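Local coordinates for protein putative phosphatase/phosphodiesterase MPN_349 (Mycoplasma pneumoniae M129, PDB 1T71) that is a putative iron-dependent phosphatase of the YmdB-like family that probably hydrolyses phosphoesters, perhaps 2',3'-cyclic nucleotides, at a two-iron centre, at residues L51-Y56 with A81-K86; N122-S127 with D156-T161; E160-K165 with Y200-G205. One frame throughout, in Å; residues are numbered along the deposited sequence.

Contact 1: residues L51-Y56 with A81-K86; sequences LSLKHY and AVVINK
Tyr56 swings its ring out with CG opposite the backbone N (chi1 160°), while Lys86 first bends at chi2 (-62°) and then runs extended, and these two choices lay the lysine's aliphatic chain across one face of the phenol. CG of Lys86 sits 3.8 Å from the centroid of the Tyr56 ring, 23° off the ring normal, a CH-pi contact displaced toward the rim; further along, CE of Lys86 lies 3.7 Å from CE1 of Tyr56. The phenol hydroxyl is hydrogen-bonded to Asp88, just beyond the second segment, which helps fix the ring beneath the lysine.

Val83 packs beside this pair, against the start of the other segment. Its CG2 rests 3.6 Å from the backbone N of Leu53, over the first turn of helix 53-62, and its CG1 approaches CD2 of Leu51 at 3.9 Å, the two side chains crossing at about a right angle. The arrangement packs the short helix 80-83 and the type I turn Val83 to Lys86 against a capped helix start: OG of Ser52, at the N-cap, accepts from N of His55 at 2.9 Å. Asp79, shortly before the second segment, accepts a hydrogen bond from N of Leu53 through its side chain. Leu51 and Tyr56 also reach Ile67 of strand 66-68, and CG of Leu53 meets CG1 of Val82 at 4.2 Å where the contact becomes more exposed.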
ATOM      1  N   LEU A  51      -6.094   6.427   9.234  1.00 24.52           N
ATOM      2  CA  LEU A  51      -4.971   7.307   9.540  1.00 24.09           C
ATOM      3  C   LEU A  51      -5.402   8.588  10.254  1.00 24.83           C
ATOM      4  O   LEU A  51      -6.201   9.363   9.724  1.00 26.22           O
ATOM      5  CB  LEU A  51      -4.256   7.658   8.231  1.00 18.66           C
ATOM      6  CG  LEU A  51      -3.041   8.586   8.212  1.00 19.46           C
ATOM      7  CD1 LEU A  51      -1.869   7.949   8.950  1.00 19.56           C
ATOM      8  CD2 LEU A  51      -2.673   8.873   6.759  1.00 17.98           C
ATOM      9  N   SER A  52      -4.872   8.805  11.456  1.00 21.74           N
ATOM     10  CA  SER A  52      -5.180  10.006  12.231  1.00 24.01           C
ATOM     11  C   SER A  52      -4.309  11.144  11.698  1.00 23.87           C
ATOM     12  O   SER A  52      -3.330  10.895  10.993  1.00 23.13           O
ATOM     13  CB  SER A  52      -4.863   9.783  13.718  1.00 25.30           C
ATOM     14  OG  SER A  52      -3.463   9.633  13.919  1.00 24.17           O
ATOM     15  N   LEU A  53      -4.659  12.385  12.032  1.00 26.70           N
ATOM     16  CA  LEU A  53      -3.876  13.537  11.580  1.00 27.12           C
ATOM     17  C   LEU A  53      -2.499  13.415  12.210  1.00 26.94           C
ATOM     18  O   LEU A  53      -1.477  13.639  11.564  1.00 26.94           O
ATOM     19  CB  LEU A  53      -4.519  14.845  12.049  1.00 33.08           C
ATOM     20  CG  LEU A  53      -4.279  16.137  11.256  1.00 35.46           C
ATOM     21  CD1 LEU A  53      -4.104  17.273  12.253  1.00 36.87           C
ATOM     22  CD2 LEU A  53      -3.065  16.034  10.348  1.00 34.67           C
ATOM     23  N   LYS A  54      -2.491  13.065  13.492  1.00 26.51           N
ATOM     24  CA  LYS A  54      -1.256  12.897  14.237  1.00 28.00           C
ATOM     25  C   LYS A  54      -0.342  11.929  13.490  1.00 26.77           C
ATOM     26  O   LYS A  54       0.823  12.228  13.242  1.00 26.12           O
ATOM     27  CB  LYS A  54      -1.559  12.343  15.635  1.00 45.07           C
ATOM     28  CG  LYS A  54      -0.340  12.223  16.548  1.00 48.69           C
ATOM     29  CD  LYS A  54      -0.666  11.484  17.851  1.00 52.64           C
ATOM     30  CE  LYS A  54      -1.110  10.042  17.562  1.00 58.49           C
ATOM     31  NZ  LYS A  54      -1.399   9.233  18.791  1.00 61.07           N
ATOM     32  N   HIS A  55      -0.877  10.774  13.112  1.00 25.96           N
ATOM     33  CA  HIS A  55      -0.076   9.783  12.414  1.00 25.69           C
ATOM     34  C   HIS A  55       0.287  10.180  10.989  1.00 26.57           C
ATOM     35  O   HIS A  55       1.331   9.768  10.472  1.00 25.92           O
ATOM     36  CB  HIS A  55      -0.788   8.434  12.473  1.00 25.19           C
ATOM     37  CG  HIS A  55      -0.816   7.851  13.852  1.00 24.54           C
ATOM     38  ND1 HIS A  55      -1.749   6.923  14.257  1.00 25.38           N
ATOM     39  CD2 HIS A  55      -0.023   8.080  14.926  1.00 25.04           C
ATOM     40  CE1 HIS A  55      -1.532   6.605  15.522  1.00 24.97           C
ATOM     41  NE2 HIS A  55      -0.490   7.294  15.950  1.00 26.47           N
ATOM     42  N   TYR A  56      -0.556  10.992  10.358  1.00 25.25           N
ATOM     43  CA  TYR A  56      -0.264  11.444   9.010  1.00 26.09           C
ATOM     44  C   TYR A  56       0.978  12.329   9.062  1.00 27.71           C
ATOM     45  O   TYR A  56       1.865  12.224   8.215  1.00 28.38           O
ATOM     46  CB  TYR A  56      -1.441  12.227   8.428  1.00 29.65           C
ATOM     47  CG  TYR A  56      -1.054  13.118   7.265  1.00 31.20           C
ATOM     48  CD1 TYR A  56      -0.602  14.425   7.479  1.00 31.64           C
ATOM     49  CD2 TYR A  56      -1.087  12.642   5.956  1.00 30.23           C
ATOM     50  CE1 TYR A  56      -0.193  15.234   6.415  1.00 29.57           C
ATOM     51  CE2 TYR A  56      -0.676  13.441   4.889  1.00 31.13           C
ATOM     52  CZ  TYR A  56      -0.229  14.732   5.125  1.00 29.91           C
ATOM     53  OH  TYR A  56       0.196  15.502   4.068  1.00 31.42           O
ATOM     54  N   ALA A  81     -11.988  14.446   7.442  1.00 36.73           N
ATOM     55  CA  ALA A  81     -12.183  15.604   6.566  1.00 36.94           C
ATOM     56  C   ALA A  81     -10.836  16.274   6.275  1.00 37.12           C
ATOM     57  O   ALA A  81     -10.574  16.712   5.153  1.00 38.56           O
ATOM     58  CB  ALA A  81     -13.135  16.608   7.214  1.00 33.92           C
ATOM     59  N   VAL A  82      -9.979  16.334   7.287  1.00 31.95           N
ATOM     60  CA  VAL A  82      -8.676  16.961   7.134  1.00 31.66           C
ATOM     61  C   VAL A  82      -7.595  16.048   6.548  1.00 31.35           C
ATOM     62  O   VAL A  82      -6.823  16.475   5.694  1.00 32.61           O
ATOM     63  CB  VAL A  82      -8.183  17.524   8.487  1.00 33.95           C
ATOM     64  CG1 VAL A  82      -6.740  18.000   8.368  1.00 33.97           C
ATOM     65  CG2 VAL A  82      -9.085  18.688   8.917  1.00 34.73           C
ATOM     66  N   VAL A  83      -7.536  14.800   6.992  1.00 29.65           N
ATOM     67  CA  VAL A  83      -6.509  13.885   6.492  1.00 29.81           C
ATOM     68  C   VAL A  83      -6.649  13.491   5.022  1.00 29.71           C
ATOM     69  O   VAL A  83      -5.744  13.727   4.215  1.00 27.89           O
ATOM     70  CB  VAL A  83      -6.447  12.596   7.350  1.00 25.39           C
ATOM     71  CG1 VAL A  83      -5.440  11.608   6.760  1.00 23.87           C
ATOM     72  CG2 VAL A  83      -6.046  12.949   8.776  1.00 23.54           C
ATOM     73  N   ILE A  84      -7.775  12.895   4.661  1.00 24.90           N
ATOM     74  CA  ILE A  84      -7.940  12.468   3.282  1.00 27.25           C
ATOM     75  C   ILE A  84      -8.054  13.624   2.277  1.00 26.71           C
ATOM     76  O   ILE A  84      -8.032  13.417   1.064  1.00 22.83           O
ATOM     77  CB  ILE A  84      -9.099  11.422   3.173  1.00 45.02           C
ATOM     78  CG1 ILE A  84      -9.637  11.331   1.752  1.00 46.73           C
ATOM     79  CG2 ILE A  84     -10.160  11.720   4.176  1.00 46.23           C
ATOM     80  CD1 ILE A  84     -10.635  10.206   1.580  1.00 50.64           C
ATOM     81  N   ASN A  85      -8.127  14.851   2.787  1.00 31.25           N
ATOM     82  CA  ASN A  85      -8.171  16.025   1.921  1.00 31.63           C
ATOM     83  C   ASN A  85      -6.739  16.506   1.668  1.00 31.00           C
ATOM     84  O   ASN A  85      -6.519  17.439   0.899  1.00 30.47           O
ATOM     85  CB  ASN A  85      -8.987  17.150   2.568  1.00 36.86           C
ATOM     86  CG  ASN A  85     -10.348  17.333   1.921  1.00 38.16           C
ATOM     87  OD1 ASN A  85     -11.283  17.838   2.547  1.00 41.47           O
ATOM     88  ND2 ASN A  85     -10.465  16.930   0.660  1.00 34.91           N
ATOM     89  N   LYS A  86      -5.766  15.869   2.320  1.00 31.54           N
ATOM     90  CA  LYS A  86      -4.365  16.246   2.144  1.00 32.02           C
ATOM     91  C   LYS A  86      -3.955  16.076   0.684  1.00 32.08           C
ATOM     92  O   LYS A  86      -4.241  15.054   0.062  1.00 31.23           O
ATOM     93  CB  LYS A  86      -3.454  15.411   3.049  1.00 27.86           C
ATOM     94  CG  LYS A  86      -3.584  15.744   4.531  1.00 29.14           C
ATOM     95  CD  LYS A  86      -3.179  17.191   4.856  1.00 32.79           C
ATOM     96  CE  LYS A  86      -3.191  17.438   6.361  1.00 33.17           C
ATOM     97  NZ  LYS A  86      -2.746  18.798   6.768  1.00 34.42           N
TER

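Contact 2: residues N122-S127 with D156-T161; sequences NLLGTS and DFHAET
Three backbone hydrogen bonds join Leu123 and Gly125 to Asp156 and His158: Leu123 N gives to Asp156 O, His158 N to Leu123 O at 2.8 Å, and Gly125 N to His158 O at 2.8 Å. The last is nearly straight at hydrogen (170°), although its donor stands above the carbonyl plane of His158. Beyond the paired strands, OG of Ser127 accepts from two successive amides, N of Glu160 at 3.2 Å and N of Thr161 at 3.1 Å. Its chi1 of 64° turns OG toward these amides, and Glu164 binds the same hydroxyl.

The strands are parallel neighbours in the beta-alpha-beta unit 117-124, 137-145, 152-158. Leu124 and His158 lie side by side on one face, with CD2 of Leu124 at the imidazole edge, 4.1 Å from ND1 of His158. On the other face, CB of Leu123 meets CD2 of Phe157 at 4.0 Å. The phenylalanine ring reaches along to Gly125, whose CA is 3.5 Å from CE2 of Phe157; Ala159 CB lies over one ring face, offset toward the rim, and Phe168 stacks on the ring from helix 162-172.

His158 is an iron ligand; its N is bonded to strand 117-124 and its O to Gly125, just after that strand. This backbone grip would hold the imidazole's point of attachment firmly at the end of the strand, where the metal site is built.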
ATOM      1  N   ASN A 122      -4.984   5.029  -6.909  1.00 25.87           N
ATOM      2  CA  ASN A 122      -5.308   4.003  -5.920  1.00 25.41           C
ATOM      3  C   ASN A 122      -6.687   3.451  -6.284  1.00 24.74           C
ATOM      4  O   ASN A 122      -7.610   4.211  -6.561  1.00 25.69           O
ATOM      5  CB  ASN A 122      -5.310   4.646  -4.517  1.00 24.64           C
ATOM      6  CG  ASN A 122      -5.622   3.653  -3.389  1.00 27.54           C
ATOM      7  OD1 ASN A 122      -5.245   2.471  -3.440  1.00 26.86           O
ATOM      8  ND2 ASN A 122      -6.288   4.148  -2.346  1.00 21.43           N
ATOM      9  N   LEU A 123      -6.820   2.130  -6.302  1.00 24.99           N
ATOM     10  CA  LEU A 123      -8.093   1.498  -6.646  1.00 23.96           C
ATOM     11  C   LEU A 123      -8.401   0.322  -5.726  1.00 24.63           C
ATOM     12  O   LEU A 123      -7.494  -0.270  -5.140  1.00 25.48           O
ATOM     13  CB  LEU A 123      -8.058   0.996  -8.090  1.00 22.52           C
ATOM     14  CG  LEU A 123      -7.938   2.035  -9.209  1.00 25.48           C
ATOM     15  CD1 LEU A 123      -7.223   1.419 -10.406  1.00 24.21           C
ATOM     16  CD2 LEU A 123      -9.328   2.527  -9.598  1.00 19.35           C
ATOM     17  N   LEU A 124      -9.685  -0.007  -5.610  1.00 23.60           N
ATOM     18  CA  LEU A 124     -10.139  -1.129  -4.787  1.00 23.16           C
ATOM     19  C   LEU A 124     -10.562  -2.294  -5.677  1.00 23.41           C
ATOM     20  O   LEU A 124     -11.350  -2.132  -6.613  1.00 23.03           O
ATOM     21  CB  LEU A 124     -11.323  -0.706  -3.903  1.00 20.50           C
ATOM     22  CG  LEU A 124     -11.010  -0.139  -2.515  1.00 20.05           C
ATOM     23  CD1 LEU A 124     -12.226   0.592  -1.965  1.00 21.83           C
ATOM     24  CD2 LEU A 124     -10.609  -1.273  -1.584  1.00 17.90           C
ATOM     25  N   GLY A 125     -10.031  -3.472  -5.383  1.00 21.10           N
ATOM     26  CA  GLY A 125     -10.374  -4.641  -6.169  1.00 21.57           C
ATOM     27  C   GLY A 125     -11.812  -5.038  -5.924  1.00 23.79           C
ATOM     28  O   GLY A 125     -12.357  -4.817  -4.842  1.00 21.81           O
ATOM     29  N   THR A 126     -12.438  -5.628  -6.931  1.00 25.37           N
ATOM     30  CA  THR A 126     -13.821  -6.045  -6.796  1.00 27.18           C
ATOM     31  C   THR A 126     -13.914  -7.253  -5.863  1.00 27.01           C
ATOM     32  O   THR A 126     -14.983  -7.562  -5.340  1.00 26.58           O
ATOM     33  CB  THR A 126     -14.406  -6.396  -8.173  1.00 40.42           C
ATOM     34  OG1 THR A 126     -15.832  -6.448  -8.084  1.00 45.31           O
ATOM     35  CG2 THR A 126     -13.879  -7.742  -8.647  1.00 41.00           C
ATOM     36  N   SER A 127     -12.780  -7.920  -5.649  1.00 28.39           N
ATOM     37  CA  SER A 127     -12.705  -9.097  -4.784  1.00 29.22           C
ATOM     38  C   SER A 127     -12.607  -8.765  -3.290  1.00 30.09           C
ATOM     39  O   SER A 127     -12.537  -9.664  -2.452  1.00 31.70           O
ATOM     40  CB  SER A 127     -11.506  -9.971  -5.183  1.00 34.64           C
ATOM     41  OG  SER A 127     -10.272  -9.291  -4.984  1.00 35.13           O
ATOM     42  N   ASP A 156      -1.625   1.612  -7.286  1.00 22.59           N
ATOM     43  CA  ASP A 156      -1.690   0.759  -6.104  1.00 22.14           C
ATOM     44  C   ASP A 156      -3.069   0.101  -6.172  1.00 21.93           C
ATOM     45  O   ASP A 156      -4.085   0.751  -5.909  1.00 21.23           O
ATOM     46  CB  ASP A 156      -1.559   1.588  -4.816  1.00 21.89           C
ATOM     47  CG  ASP A 156      -1.809   0.760  -3.553  1.00 21.79           C
ATOM     48  OD1 ASP A 156      -1.572   1.258  -2.425  1.00 20.50           O
ATOM     49  OD2 ASP A 156      -2.256  -0.397  -3.684  1.00 23.74           O
ATOM     50  N   PHE A 157      -3.098  -1.177  -6.550  1.00 24.03           N
ATOM     51  CA  PHE A 157      -4.352  -1.924  -6.671  1.00 23.62           C
ATOM     52  C   PHE A 157      -4.578  -2.697  -5.379  1.00 23.02           C
ATOM     53  O   PHE A 157      -3.938  -3.720  -5.133  1.00 24.96           O
ATOM     54  CB  PHE A 157      -4.278  -2.894  -7.857  1.00 23.52           C
ATOM     55  CG  PHE A 157      -5.603  -3.509  -8.239  1.00 23.71           C
ATOM     56  CD1 PHE A 157      -5.660  -4.812  -8.732  1.00 23.11           C
ATOM     57  CD2 PHE A 157      -6.791  -2.792  -8.109  1.00 23.12           C
ATOM     58  CE1 PHE A 157      -6.885  -5.396  -9.084  1.00 23.20           C
ATOM     59  CE2 PHE A 157      -8.021  -3.363  -8.457  1.00 23.91           C
ATOM     60  CZ  PHE A 157      -8.069  -4.668  -8.945  1.00 21.25           C
ATOM     61  N   HIS A 158      -5.487  -2.193  -4.556  1.00 19.30           N
ATOM     62  CA  HIS A 158      -5.794  -2.806  -3.272  1.00 20.30           C
ATOM     63  C   HIS A 158      -6.844  -3.889  -3.479  1.00 20.07           C
ATOM     64  O   HIS A 158      -8.045  -3.611  -3.458  1.00 22.36           O
ATOM     65  CB  HIS A 158      -6.310  -1.727  -2.311  1.00 19.85           C
ATOM     66  CG  HIS A 158      -6.008  -2.006  -0.877  1.00 19.18           C
ATOM     67  ND1 HIS A 158      -6.984  -2.341   0.037  1.00 19.69           N
ATOM     68  CD2 HIS A 158      -4.835  -2.023  -0.200  1.00 16.44           C
ATOM     69  CE1 HIS A 158      -6.424  -2.551   1.214  1.00 15.88           C
ATOM     70  NE2 HIS A 158      -5.122  -2.365   1.098  1.00 18.12           N
ATOM     71  N   ALA A 159      -6.386  -5.124  -3.676  1.00 21.04           N
ATOM     72  CA  ALA A 159      -7.292  -6.242  -3.932  1.00 22.29           C
ATOM     73  C   ALA A 159      -6.947  -7.489  -3.132  1.00 23.06           C
ATOM     74  O   ALA A 159      -5.817  -7.651  -2.652  1.00 23.10           O
ATOM     75  CB  ALA A 159      -7.304  -6.563  -5.421  1.00 20.49           C
ATOM     76  N   GLU A 160      -7.920  -8.385  -3.020  1.00 21.53           N
ATOM     77  CA  GLU A 160      -7.757  -9.605  -2.235  1.00 21.89           C
ATOM     78  C   GLU A 160      -7.250 -10.826  -2.997  1.00 21.55           C
ATOM     79  O   GLU A 160      -6.380 -11.546  -2.525  1.00 21.79           O
ATOM     80  CB  GLU A 160      -9.099  -9.948  -1.575  1.00 28.97           C
ATOM     81  CG  GLU A 160      -8.996 -10.410  -0.131  1.00 41.13           C
ATOM     82  CD  GLU A 160      -8.421 -11.794  -0.006  1.00 41.52           C
ATOM     83  OE1 GLU A 160      -8.045 -12.182   1.111  1.00 41.73           O
ATOM     84  OE2 GLU A 160      -8.350 -12.500  -1.033  1.00 49.29           O
ATOM     85  N   THR A 161      -7.802 -11.040  -4.182  1.00 22.05           N
ATOM     86  CA  THR A 161      -7.501 -12.198  -5.010  1.00 23.89           C
ATOM     87  C   THR A 161      -6.291 -12.164  -5.958  1.00 22.42           C
ATOM     88  O   THR A 161      -6.058 -11.169  -6.642  1.00 20.12           O
ATOM     89  CB  THR A 161      -8.776 -12.529  -5.820  1.00 32.87           C
ATOM     90  OG1 THR A 161      -9.707 -13.214  -4.970  1.00 37.45           O
ATOM     91  CG2 THR A 161      -8.468 -13.355  -7.007  1.00 36.71           C
TER

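Contact 3: residues E160-K165 with Y200-G205; sequences ETTSEK and YITDVG
The first turn of helix 162-172 faces the chain as it leaves strand 199-201, and the backbones come nearest at Lys165 and Thr202, whose CA atoms are 6.1 Å apart. Lys165 carries most of the contact. Its chain curls through bends at chi2 (86°), chi3 and chi4, so that the ammonium folds back to the loop: NZ gives a hydrogen bond to O of Thr202 at 2.7 Å, from a position tilted out of the carbonyl plane. The same curl keeps the methylenes close to that oxygen, with CG of Lys165 only 3.4 Å from O of Thr202. A longer salt bridge of 3.5 Å joins NZ of Lys165 to OD2 of Asp203.

At the base of the lysine, Tyr200 arrives at about a right angle, its OH lying 3.8 Å from CB of Lys165. Methyl meets methyl at the outer border, where CG2 of Thr162 and CG2 of Thr202 are 4.0 Å apart, while OG1 of Thr202 is bound by Asp190.

The two oxygens of Asp203 have separate tasks. OD1 accepts from N of Gly205 at 2.8 Å through its anti lone pair, closing an Asx turn; OD2 is hydrogen-bonded to Thr184 as well as paired with the lysine. The bonds from Lys165 tie the start of helix 162-172 to the segment following strand 199-201. Placed between a carbonyl oxygen and a carboxylate, the buried ammonium is probably kept charged, and it would in turn help stabilise Asp203 as an anion.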
ATOM      1  N   GLU A 160      -7.920  -8.385  -3.020  1.00 21.53           N
ATOM      2  CA  GLU A 160      -7.757  -9.605  -2.235  1.00 21.89           C
ATOM      3  C   GLU A 160      -7.250 -10.826  -2.997  1.00 21.55           C
ATOM      4  O   GLU A 160      -6.380 -11.546  -2.525  1.00 21.79           O
ATOM      5  CB  GLU A 160      -9.099  -9.948  -1.575  1.00 28.97           C
ATOM      6  CG  GLU A 160      -8.996 -10.410  -0.131  1.00 41.13           C
ATOM      7  CD  GLU A 160      -8.421 -11.794  -0.006  1.00 41.52           C
ATOM      8  OE1 GLU A 160      -8.045 -12.182   1.111  1.00 41.73           O
ATOM      9  OE2 GLU A 160      -8.350 -12.500  -1.033  1.00 49.29           O
ATOM     10  N   THR A 161      -7.802 -11.040  -4.182  1.00 22.05           N
ATOM     11  CA  THR A 161      -7.501 -12.198  -5.010  1.00 23.89           C
ATOM     12  C   THR A 161      -6.291 -12.164  -5.958  1.00 22.42           C
ATOM     13  O   THR A 161      -6.058 -11.169  -6.642  1.00 20.12           O
ATOM     14  CB  THR A 161      -8.776 -12.529  -5.820  1.00 32.87           C
ATOM     15  OG1 THR A 161      -9.707 -13.214  -4.970  1.00 37.45           O
ATOM     16  CG2 THR A 161      -8.468 -13.355  -7.007  1.00 36.71           C
ATOM     17  N   THR A 162      -5.538 -13.267  -6.004  1.00 21.72           N
ATOM     18  CA  THR A 162      -4.383 -13.368  -6.893  1.00 22.70           C
ATOM     19  C   THR A 162      -4.883 -13.388  -8.330  1.00 22.49           C
ATOM     20  O   THR A 162      -4.198 -12.925  -9.238  1.00 23.30           O
ATOM     21  CB  THR A 162      -3.543 -14.661  -6.660  1.00 21.80           C
ATOM     22  OG1 THR A 162      -4.417 -15.796  -6.593  1.00 23.95           O
ATOM     23  CG2 THR A 162      -2.720 -14.561  -5.375  1.00 21.59           C
ATOM     24  N   SER A 163      -6.075 -13.927  -8.551  1.00 22.28           N
ATOM     25  CA  SER A 163      -6.600 -13.951  -9.909  1.00 22.40           C
ATOM     26  C   SER A 163      -7.026 -12.550 -10.354  1.00 20.87           C
ATOM     27  O   SER A 163      -6.750 -12.162 -11.485  1.00 21.31           O
ATOM     28  CB  SER A 163      -7.768 -14.931 -10.031  1.00 30.41           C
ATOM     29  OG  SER A 163      -8.905 -14.455  -9.337  1.00 35.77           O
ATOM     30  N   GLU A 164      -7.681 -11.776  -9.488  1.00 21.03           N
ATOM     31  CA  GLU A 164      -8.073 -10.430  -9.904  1.00 21.85           C
ATOM     32  C   GLU A 164      -6.823  -9.575 -10.116  1.00 22.81           C
ATOM     33  O   GLU A 164      -6.754  -8.771 -11.047  1.00 22.41           O
ATOM     34  CB  GLU A 164      -8.975  -9.742  -8.873  1.00 23.88           C
ATOM     35  CG  GLU A 164      -9.573  -8.443  -9.429  1.00 26.47           C
ATOM     36  CD  GLU A 164     -10.419  -7.654  -8.440  1.00 28.65           C
ATOM     37  OE1 GLU A 164     -11.124  -6.725  -8.890  1.00 28.71           O
ATOM     38  OE2 GLU A 164     -10.378  -7.946  -7.225  1.00 28.48           O
ATOM     39  N   LYS A 165      -5.833  -9.764  -9.252  1.00 24.02           N
ATOM     40  CA  LYS A 165      -4.587  -9.009  -9.337  1.00 25.88           C
ATOM     41  C   LYS A 165      -3.866  -9.249 -10.665  1.00 25.64           C
ATOM     42  O   LYS A 165      -3.465  -8.311 -11.349  1.00 24.66           O
ATOM     43  CB  LYS A 165      -3.656  -9.397  -8.178  1.00 26.69           C
ATOM     44  CG  LYS A 165      -3.204  -8.223  -7.315  1.00 32.21           C
ATOM     45  CD  LYS A 165      -4.193  -7.912  -6.208  1.00 30.48           C
ATOM     46  CE  LYS A 165      -4.031  -8.867  -5.031  1.00 32.52           C
ATOM     47  NZ  LYS A 165      -2.864  -8.531  -4.159  1.00 29.84           N
ATOM     48  N   TYR A 200       5.662  -4.950 -11.839  1.00 24.26           N
ATOM     49  CA  TYR A 200       4.498  -5.633 -11.276  1.00 22.39           C
ATOM     50  C   TYR A 200       4.859  -6.514 -10.091  1.00 22.10           C
ATOM     51  O   TYR A 200       5.965  -7.049 -10.019  1.00 20.76           O
ATOM     52  CB  TYR A 200       3.824  -6.535 -12.316  1.00 21.10           C
ATOM     53  CG  TYR A 200       2.716  -7.395 -11.722  1.00 22.69           C
ATOM     54  CD1 TYR A 200       1.482  -6.840 -11.384  1.00 21.72           C
ATOM     55  CD2 TYR A 200       2.920  -8.750 -11.451  1.00 22.59           C
ATOM     56  CE1 TYR A 200       0.482  -7.604 -10.794  1.00 21.50           C
ATOM     57  CE2 TYR A 200       1.918  -9.531 -10.853  1.00 21.62           C
ATOM     58  CZ  TYR A 200       0.701  -8.947 -10.526  1.00 23.74           C
ATOM     59  OH  TYR A 200      -0.294  -9.687  -9.915  1.00 23.51           O
ATOM     60  N   ILE A 201       3.909  -6.661  -9.172  1.00 22.69           N
ATOM     61  CA  ILE A 201       4.058  -7.529  -8.012  1.00 22.63           C
ATOM     62  C   ILE A 201       2.646  -7.777  -7.480  1.00 22.61           C
ATOM     63  O   ILE A 201       1.862  -6.840  -7.303  1.00 23.47           O
ATOM     64  CB  ILE A 201       4.977  -6.910  -6.915  1.00 19.23           C
ATOM     65  CG1 ILE A 201       5.253  -7.957  -5.833  1.00 20.73           C
ATOM     66  CG2 ILE A 201       4.343  -5.671  -6.317  1.00 17.59           C
ATOM     67  CD1 ILE A 201       6.219  -7.494  -4.744  1.00 21.83           C
ATOM     68  N   THR A 202       2.312  -9.044  -7.251  1.00 22.46           N
ATOM     69  CA  THR A 202       0.980  -9.396  -6.773  1.00 22.02           C
ATOM     70  C   THR A 202       0.651  -8.702  -5.456  1.00 20.73           C
ATOM     71  O   THR A 202      -0.462  -8.212  -5.282  1.00 20.96           O
ATOM     72  CB  THR A 202       0.829 -10.926  -6.636  1.00 17.89           C
ATOM     73  OG1 THR A 202       0.943 -11.517  -7.936  1.00 17.29           O
ATOM     74  CG2 THR A 202      -0.541 -11.285  -6.057  1.00 19.10           C
ATOM     75  N   ASP A 203       1.613  -8.665  -4.537  1.00 16.23           N
ATOM     76  CA  ASP A 203       1.414  -7.977  -3.263  1.00 18.47           C
ATOM     77  C   ASP A 203       2.738  -7.498  -2.663  1.00 17.66           C
ATOM     78  O   ASP A 203       3.676  -8.279  -2.483  1.00 18.13           O
ATOM     79  CB  ASP A 203       0.675  -8.868  -2.251  1.00 18.34           C
ATOM     80  CG  ASP A 203      -0.045  -8.052  -1.181  1.00 23.56           C
ATOM     81  OD1 ASP A 203       0.629  -7.258  -0.475  1.00 20.72           O
ATOM     82  OD2 ASP A 203      -1.285  -8.190  -1.054  1.00 22.81           O
ATOM     83  N   VAL A 204       2.806  -6.207  -2.356  1.00 17.77           N
ATOM     84  CA  VAL A 204       4.009  -5.622  -1.776  1.00 19.86           C
ATOM     85  C   VAL A 204       4.260  -6.135  -0.359  1.00 20.17           C
ATOM     86  O   VAL A 204       5.402  -6.296   0.071  1.00 22.63           O
ATOM     87  CB  VAL A 204       3.904  -4.084  -1.720  1.00 22.57           C
ATOM     88  CG1 VAL A 204       5.142  -3.496  -1.033  1.00 22.36           C
ATOM     89  CG2 VAL A 204       3.751  -3.526  -3.123  1.00 22.82           C
ATOM     90  N   GLY A 205       3.189  -6.404   0.368  1.00 26.62           N
ATOM     91  CA  GLY A 205       3.353  -6.865   1.735  1.00 27.73           C
ATOM     92  C   GLY A 205       2.957  -5.772   2.708  1.00 26.69           C
ATOM     93  O   GLY A 205       2.397  -4.750   2.312  1.00 28.46           O
TER

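In the fold
Contacts 2 and 3 form one continuous unit, their centres 8 Å apart, sharing Glu160 and Thr161 as strand 152-158 passes into helix 162-172. Glu164 helps fasten them together: its OE1 lies 2.6 Å from N of Thr126, a probable hydrogen bond. Contact 1 stands apart, its centre 22 Å from that of contact 2 and 27 Å from that of contact 3, and it packs near the other sheet of this calcineurin-clan fold. Their distances from the two-iron site differ, and only contact 2 supplies a ligand. The side chain of His158 is about 2 Å from a bound iron. That of Asp203 in contact 3 is about 8 Å from one. The side chain of Leu51 in contact 1 is about 12 Å from a bound iron.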